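Local coordinates for bifunctional protein PutA (Bdellovibrio bacteriovorus, PDB 5UR2), which probably oxidises proline to glutamate in two steps, with a flavin-dependent proline dehydrogenase and an NAD-dependent L-glutamate gamma-semialdehyde dehydrogenase in one chain, at residues 835-846 with 858-869; 744-752 with 870-878. All blocks are in the same frame, centred on the assembly; numbering follows the deposited sequence.

Contact 1. Residues 835-846 with 858-869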
# COMPACT_ATOMS: atom_id res chain seq x y z
N ILE B 835 -24.71 25.84 -28.05
CA ILE B 835 -26.16 25.77 -27.93
C ILE B 835 -26.82 26.12 -29.26
O ILE B 835 -27.79 25.48 -29.68
CB ILE B 835 -26.65 26.68 -26.80
CG1 ILE B 835 -26.18 26.14 -25.44
CG2 ILE B 835 -28.18 26.80 -26.82
CD1 ILE B 835 -26.40 27.12 -24.30
N ALA B 836 -26.30 27.15 -29.94
CA ALA B 836 -26.87 27.56 -31.22
C ALA B 836 -26.67 26.50 -32.29
O ALA B 836 -27.60 26.19 -33.05
CB ALA B 836 -26.25 28.89 -31.68
N GLU B 837 -25.47 25.92 -32.37
CA GLU B 837 -25.25 24.85 -33.34
C GLU B 837 -26.15 23.66 -33.04
O GLU B 837 -26.81 23.13 -33.94
CB GLU B 837 -23.78 24.43 -33.34
N ALA B 838 -26.25 23.28 -31.77
CA ALA B 838 -27.04 22.11 -31.40
C ALA B 838 -28.53 22.32 -31.68
O ALA B 838 -29.23 21.36 -32.01
CB ALA B 838 -26.81 21.78 -29.93
N GLU B 839 -29.02 23.56 -31.56
CA GLU B 839 -30.42 23.82 -31.87
C GLU B 839 -30.74 23.59 -33.34
O GLU B 839 -31.92 23.42 -33.68
CB GLU B 839 -30.82 25.23 -31.47
CG GLU B 839 -30.97 25.39 -29.97
CD GLU B 839 -31.59 26.72 -29.59
OE1 GLU B 839 -32.80 26.93 -29.89
OE2 GLU B 839 -30.87 27.56 -29.02
N LYS B 840 -29.74 23.63 -34.21
CA LYS B 840 -29.98 23.35 -35.62
C LYS B 840 -30.02 21.86 -35.91
O LYS B 840 -30.49 21.47 -36.99
CB LYS B 840 -28.92 24.04 -36.48
CG LYS B 840 -28.93 25.55 -36.33
CD LYS B 840 -27.80 26.19 -37.10
CE LYS B 840 -27.86 27.71 -37.01
NZ LYS B 840 -26.81 28.34 -37.88
N ASN B 841 -29.53 21.03 -35.00
CA ASN B 841 -29.41 19.60 -35.24
C ASN B 841 -30.29 18.74 -34.35
O ASN B 841 -30.60 17.61 -34.73
CB ASN B 841 -27.95 19.12 -35.06
CG ASN B 841 -27.00 19.71 -36.09
OD1 ASN B 841 -27.30 19.75 -37.28
ND2 ASN B 841 -25.85 20.17 -35.64
N HIS B 842 -30.69 19.21 -33.17
CA HIS B 842 -31.35 18.33 -32.21
C HIS B 842 -32.56 19.02 -31.60
O HIS B 842 -32.62 20.24 -31.49
CB HIS B 842 -30.38 17.90 -31.10
CG HIS B 842 -29.06 17.41 -31.60
ND1 HIS B 842 -28.93 16.41 -32.55
CD2 HIS B 842 -27.79 17.78 -31.28
CE1 HIS B 842 -27.65 16.20 -32.80
NE2 HIS B 842 -26.94 17.02 -32.04
N LYS B 843 -33.52 18.19 -31.19
CA LYS B 843 -34.73 18.67 -30.55
C LYS B 843 -34.40 19.34 -29.22
O LYS B 843 -33.74 18.74 -28.37
CB LYS B 843 -35.71 17.52 -30.33
CG LYS B 843 -37.00 17.91 -29.60
CD LYS B 843 -37.90 16.68 -29.40
CE LYS B 843 -39.23 17.06 -28.78
NZ LYS B 843 -40.31 16.10 -29.15
N LEU B 844 -34.84 20.58 -29.07
CA LEU B 844 -34.63 21.32 -27.83
C LEU B 844 -35.77 21.00 -26.87
O LEU B 844 -36.93 21.33 -27.15
CB LEU B 844 -34.55 22.82 -28.11
CG LEU B 844 -34.36 23.63 -26.82
CD1 LEU B 844 -33.03 23.27 -26.23
CD2 LEU B 844 -34.48 25.13 -27.06
N LEU B 845 -35.45 20.38 -25.73
CA LEU B 845 -36.46 20.05 -24.72
C LEU B 845 -36.68 21.18 -23.73
O LEU B 845 -37.77 21.27 -23.16
CB LEU B 845 -36.10 18.77 -23.94
CG LEU B 845 -36.10 17.45 -24.72
CD1 LEU B 845 -35.69 16.31 -23.83
CD2 LEU B 845 -37.46 17.19 -25.39
N PHE B 846 -35.67 22.01 -23.47
CA PHE B 846 -35.79 23.04 -22.45
C PHE B 846 -34.61 24.00 -22.54
O PHE B 846 -33.46 23.56 -22.68
CB PHE B 846 -35.84 22.42 -21.05
CG PHE B 846 -35.65 23.41 -19.95
CD1 PHE B 846 -36.66 24.30 -19.61
CD2 PHE B 846 -34.45 23.44 -19.24
CE1 PHE B 846 -36.49 25.21 -18.57
CE2 PHE B 846 -34.27 24.34 -18.20
CZ PHE B 846 -35.29 25.23 -17.86
N PRO B 858 -27.69 29.70 -20.15
CA PRO B 858 -28.92 29.05 -19.69
C PRO B 858 -28.77 27.55 -19.56
O PRO B 858 -28.09 26.91 -20.38
CB PRO B 858 -29.92 29.39 -20.81
CG PRO B 858 -29.05 29.46 -22.04
CD PRO B 858 -27.72 30.03 -21.58
N PRO B 859 -29.41 26.94 -18.57
CA PRO B 859 -29.47 25.47 -18.54
C PRO B 859 -30.31 24.99 -19.71
O PRO B 859 -31.44 25.45 -19.90
CB PRO B 859 -30.12 25.17 -17.19
CG PRO B 859 -31.01 26.37 -16.95
CD PRO B 859 -30.26 27.55 -17.53
N THR B 860 -29.76 24.06 -20.49
CA THR B 860 -30.32 23.66 -21.77
C THR B 860 -30.31 22.14 -21.90
O THR B 860 -29.28 21.51 -21.65
CB THR B 860 -29.53 24.29 -22.93
OG1 THR B 860 -29.42 25.70 -22.72
CG2 THR B 860 -30.19 24.02 -24.27
N ILE B 861 -31.43 21.56 -22.33
CA ILE B 861 -31.57 20.11 -22.47
C ILE B 861 -32.01 19.78 -23.90
O ILE B 861 -33.05 20.28 -24.36
CB ILE B 861 -32.57 19.52 -21.47
CG1 ILE B 861 -32.25 19.93 -20.04
CG2 ILE B 861 -32.57 18.01 -21.55
CD1 ILE B 861 -33.27 19.41 -19.04
N PHE B 862 -31.25 18.93 -24.59
CA PHE B 862 -31.63 18.41 -25.90
C PHE B 862 -32.07 16.96 -25.79
O PHE B 862 -31.53 16.19 -25.00
CB PHE B 862 -30.48 18.52 -26.91
CG PHE B 862 -30.07 19.92 -27.17
CD1 PHE B 862 -30.72 20.66 -28.13
CD2 PHE B 862 -29.07 20.52 -26.40
CE1 PHE B 862 -30.38 21.98 -28.35
CE2 PHE B 862 -28.72 21.82 -26.61
CZ PHE B 862 -29.37 22.56 -27.59
N GLY B 863 -33.05 16.60 -26.62
CA GLY B 863 -33.62 15.27 -26.54
C GLY B 863 -33.38 14.43 -27.77
O GLY B 863 -33.12 14.98 -28.85
N ASP B 864 -33.45 13.11 -27.62
CA ASP B 864 -33.23 12.17 -28.72
C ASP B 864 -31.93 12.46 -29.47
O ASP B 864 -31.87 12.39 -30.69
CB ASP B 864 -34.41 12.15 -29.70
CG ASP B 864 -35.53 11.25 -29.24
OD1 ASP B 864 -35.30 10.03 -29.15
OD2 ASP B 864 -36.65 11.75 -28.98
N VAL B 865 -30.88 12.79 -28.72
CA VAL B 865 -29.58 13.06 -29.33
C VAL B 865 -28.94 11.73 -29.72
O VAL B 865 -28.92 10.80 -28.90
CB VAL B 865 -28.68 13.84 -28.36
CG1 VAL B 865 -27.36 14.22 -29.03
CG2 VAL B 865 -29.40 15.08 -27.84
N PRO B 866 -28.45 11.59 -30.95
CA PRO B 866 -27.72 10.37 -31.30
C PRO B 866 -26.46 10.24 -30.46
O PRO B 866 -25.80 11.23 -30.14
CB PRO B 866 -27.40 10.55 -32.80
CG PRO B 866 -28.45 11.52 -33.30
CD PRO B 866 -28.68 12.46 -32.12
N GLY B 867 -26.12 9.00 -30.12
CA GLY B 867 -24.97 8.76 -29.26
C GLY B 867 -23.66 9.21 -29.88
O GLY B 867 -22.72 9.55 -29.16
N ASP B 868 -23.59 9.24 -31.21
CA ASP B 868 -22.36 9.62 -31.89
C ASP B 868 -22.33 11.08 -32.31
O ASP B 868 -21.34 11.52 -32.90
CB ASP B 868 -22.16 8.71 -33.11
CG ASP B 868 -23.23 8.91 -34.19
OD1 ASP B 868 -24.23 9.63 -33.95
OD2 ASP B 868 -23.09 8.32 -35.28
N ALA B 869 -23.36 11.85 -31.97
CA ALA B 869 -23.41 13.27 -32.31
C ALA B 869 -22.32 14.05 -31.58
O ALA B 869 -21.92 13.71 -30.45
CB ALA B 869 -24.77 13.86 -31.95
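Phe-862 is the bump of this contact, and the turn from helix 825-841 into strand 843-847 supplies its hollow. With CG beside the backbone N (chi1 -63°), its ring turns toward the helix. Ala-838 CB sits over one face of the ring, 3.6 Å from Phe-862 CZ, and Leu-844 CD1 lies over the opposite face, 4.0 Å from the centroid of the Phe-862 ring, so that two CH-pi contacts clamp it. At the edge, near the ring plane, come Glu-839 CG and the carbonyl oxygens of His-842 and Lys-843. The carboxylate of Glu-839 turns instead to a salt bridge with Lys-847. A second fit lies nearby: Val-865 CG1 centres on one face of the His-842 imidazole, 9° off its normal, while Pro-866 CD and Ala-869 CB approach the same ring obliquely. Where Gly-863 leaves a notch in its strand, Leu-845 fills it, its CD1 lying 3.6 Å from Gly-863 CA.

The two strands run antiparallel. Ile-861 O takes two N-H groups, a shorter bond from Leu-845 N (2.8 Å) and a longer one from Phe-846 N (3.3 Å), and Ile-861 N returns a bond of 2.9 Å to Phe-846 O. Two residues thus face one, a classic beta bulge, here at the margin of the aldehyde dehydrogenase catalytic-domain sheet, where strand 860-863 pairs in parallel with strand 880-886 on its other side.

Contact 2. Residues 744-752 with 870-878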
# COMPACT_ATOMS: atom_id res chain seq x y z
N ILE B 744 1.38 14.38 -13.89
CA ILE B 744 0.19 13.96 -13.17
C ILE B 744 -0.96 14.79 -13.74
O ILE B 744 -1.10 15.97 -13.41
CB ILE B 744 0.35 14.16 -11.65
CG1 ILE B 744 1.64 13.49 -11.18
CG2 ILE B 744 -0.86 13.59 -10.90
CD1 ILE B 744 2.06 13.85 -9.75
N ILE B 745 -1.80 14.17 -14.58
CA ILE B 745 -2.68 14.89 -15.51
C ILE B 745 -4.14 14.45 -15.33
O ILE B 745 -4.43 13.25 -15.35
CB ILE B 745 -2.28 14.64 -16.97
CG1 ILE B 745 -0.83 15.04 -17.23
CG2 ILE B 745 -3.19 15.42 -17.90
CD1 ILE B 745 -0.59 16.50 -17.20
N GLU B 746 -5.05 15.42 -15.22
CA GLU B 746 -6.49 15.19 -15.28
C GLU B 746 -7.08 16.08 -16.38
O GLU B 746 -6.82 17.29 -16.39
CB GLU B 746 -7.13 15.49 -13.92
CG GLU B 746 -8.66 15.29 -13.84
CD GLU B 746 -9.29 15.91 -12.58
OE1 GLU B 746 -8.65 15.96 -11.49
OE2 GLU B 746 -10.43 16.40 -12.70
N MET B 747 -7.86 15.50 -17.31
CA MET B 747 -8.22 16.20 -18.55
C MET B 747 -9.72 16.22 -18.90
O MET B 747 -10.06 16.60 -20.03
CB MET B 747 -7.46 15.61 -19.73
CG MET B 747 -6.03 16.08 -19.83
SD MET B 747 -5.25 15.23 -21.18
CE MET B 747 -5.34 13.54 -20.59
N GLY B 748 -10.61 15.86 -18.00
CA GLY B 748 -12.02 16.04 -18.30
C GLY B 748 -12.73 14.77 -18.76
O GLY B 748 -12.14 13.69 -18.89
N GLY B 749 -14.03 14.94 -19.00
CA GLY B 749 -14.88 13.81 -19.33
C GLY B 749 -16.09 14.24 -20.15
O GLY B 749 -16.32 15.42 -20.39
N LYS B 750 -16.81 13.22 -20.61
CA LYS B 750 -18.12 13.36 -21.25
C LYS B 750 -19.00 12.34 -20.54
O LYS B 750 -19.24 11.24 -21.05
CB LYS B 750 -18.06 13.11 -22.76
CG LYS B 750 -19.34 13.42 -23.50
CD LYS B 750 -19.60 14.92 -23.53
CE LYS B 750 -20.95 15.27 -24.18
NZ LYS B 750 -21.16 16.75 -24.24
N ASN B 751 -19.43 12.69 -19.33
CA ASN B 751 -19.94 11.71 -18.38
C ASN B 751 -21.44 11.48 -18.54
O ASN B 751 -22.22 12.43 -18.66
CB ASN B 751 -19.61 12.19 -16.97
CG ASN B 751 -18.18 12.67 -16.86
OD1 ASN B 751 -17.23 11.87 -17.01
ND2 ASN B 751 -18.00 13.96 -16.61
N ALA B 752 -21.83 10.21 -18.48
CA ALA B 752 -23.21 9.81 -18.70
C ALA B 752 -23.81 9.24 -17.41
O ALA B 752 -23.11 8.65 -16.58
CB ALA B 752 -23.31 8.78 -19.82
N LYS B 870 -21.86 15.13 -32.22
CA LYS B 870 -20.84 15.97 -31.62
C LYS B 870 -21.26 16.46 -30.23
O LYS B 870 -20.46 16.45 -29.29
CB LYS B 870 -20.52 17.14 -32.55
CG LYS B 870 -19.46 18.11 -32.04
CD LYS B 870 -19.39 19.35 -32.95
CE LYS B 870 -18.27 20.32 -32.55
NZ LYS B 870 -18.18 21.46 -33.51
N LEU B 871 -22.53 16.84 -30.09
CA LEU B 871 -23.04 17.28 -28.79
C LEU B 871 -22.86 16.22 -27.72
O LEU B 871 -22.66 16.56 -26.55
CB LEU B 871 -24.52 17.67 -28.91
CG LEU B 871 -25.25 18.05 -27.62
CD1 LEU B 871 -24.68 19.31 -27.02
CD2 LEU B 871 -26.72 18.23 -27.90
N ALA B 872 -22.91 14.95 -28.11
CA ALA B 872 -22.80 13.82 -27.19
C ALA B 872 -21.39 13.24 -27.09
O ALA B 872 -21.23 12.17 -26.50
CB ALA B 872 -23.79 12.72 -27.60
N GLN B 873 -20.37 13.92 -27.65
CA GLN B 873 -18.98 13.46 -27.69
C GLN B 873 -17.99 14.51 -27.18
O GLN B 873 -17.06 14.15 -26.44
CB GLN B 873 -18.58 13.02 -29.13
CG GLN B 873 -19.24 11.72 -29.63
CD GLN B 873 -18.69 10.47 -28.92
OE1 GLN B 873 -17.52 10.43 -28.52
NE2 GLN B 873 -19.55 9.48 -28.73
N ALA B 874 -18.13 15.77 -27.57
CA ALA B 874 -17.19 16.82 -27.19
C ALA B 874 -17.59 17.42 -25.85
O ALA B 874 -18.77 17.71 -25.61
CB ALA B 874 -17.15 17.92 -28.26
N GLU B 875 -16.61 17.60 -24.97
CA GLU B 875 -16.89 18.16 -23.65
C GLU B 875 -17.21 19.64 -23.78
O GLU B 875 -16.51 20.37 -24.48
CB GLU B 875 -15.71 17.96 -22.69
CG GLU B 875 -15.96 18.49 -21.27
CD GLU B 875 -14.74 18.34 -20.35
OE1 GLU B 875 -13.62 18.64 -20.82
OE2 GLU B 875 -14.90 17.94 -19.16
N ILE B 876 -18.28 20.08 -23.12
CA ILE B 876 -18.73 21.45 -23.25
C ILE B 876 -18.38 22.30 -22.03
O ILE B 876 -18.12 23.50 -22.18
CB ILE B 876 -20.25 21.49 -23.50
CG1 ILE B 876 -20.62 20.66 -24.74
CG2 ILE B 876 -20.72 22.93 -23.66
CD1 ILE B 876 -22.14 20.51 -24.95
N PHE B 877 -18.33 21.70 -20.84
CA PHE B 877 -18.02 22.42 -19.60
C PHE B 877 -19.01 23.57 -19.39
O PHE B 877 -18.63 24.68 -19.02
CB PHE B 877 -16.58 22.93 -19.60
CG PHE B 877 -15.83 22.59 -18.35
CD1 PHE B 877 -15.42 21.27 -18.12
CD2 PHE B 877 -15.54 23.56 -17.40
CE1 PHE B 877 -14.73 20.94 -16.96
CE2 PHE B 877 -14.86 23.24 -16.24
CZ PHE B 877 -14.45 21.92 -16.02
N GLY B 878 -20.29 23.28 -19.64
CA GLY B 878 -21.35 24.24 -19.49
C GLY B 878 -22.65 23.54 -19.14
O GLY B 878 -22.72 22.31 -19.05
O HOH W 1 -11.62 17.60 -22.11
O HOH W 2 -20.13 18.44 -21.94
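Met-747, Gly-748, Gly-749 and Lys-750, which follow strand 742-746, meet the loop 870-878 one after another. Met-747 is joined through a water, which donates to its O and to Glu-875 OE1, while its side chain packs on Val-740 of the second subunit. At Gly-748 the bare CA lets the carboxylate come close, 3.6 Å from CA to Glu-875 OE2; this glycine also approaches Cys-780, the predicted catalytic cysteine. Gly-749 N gives a nearly straight bond (167°) to Glu-875 OE2, reaching that oxygen from above the carboxylate plane. The extended Glu-875 chain, with CG anti to the backbone N (chi1 -178°), runs alongside the glycine peptide, its CG 3.2 Å from Gly-749 O.

Lys-750 then inserts its whole side chain into the bend of the loop. A turn at chi2 (69°) sets its end among carbonyls: NZ donates to Leu-871 O at 2.8 Å and to Ala-874 O at 2.9 Å. A third bond runs from Lys-750 NZ to a water oxygen 3.0 Å away, which also accepts the N-H of Ile-876. Ile-876 CD1 lies beside Lys-750 NZ, 3.9 Å away.

Lys-750 is buried, and among these two segments its ammonium group is met by two backbone oxygens and a water. Two peptide dipoles pointing their negative ends at NZ would probably favour the protonated form, and two direct bonds and one through water hold the bend of the loop against the segment that runs on from Glu-746, the predicted catalytic glutamate.

How the contacts relate
From the N terminus, 744-752 comes first, linking strand 742-746, in the sheet that also holds strands 661-665 and 711-717, to strand 751-755 of the catalytic-domain sheet. The chain then passes through Cys-780 and helices 790-806 and 825-841 to contact 1, a short loop closed between 835-846 and 858-869. Only then does 870-878 return to 744-752, so contact 2 closes the far longer loop and contact 1 lies wholly within it; the two do not cross. Their centres are about 16 Å apart. Leu-871 CD2 joins them, packing on both His-842 and Phe-862, and Gln-873 NE2 probably bonds Gly-867 O. Together they tie the sheet's edge hairpin to the neighbourhood of the predicted active-site residues.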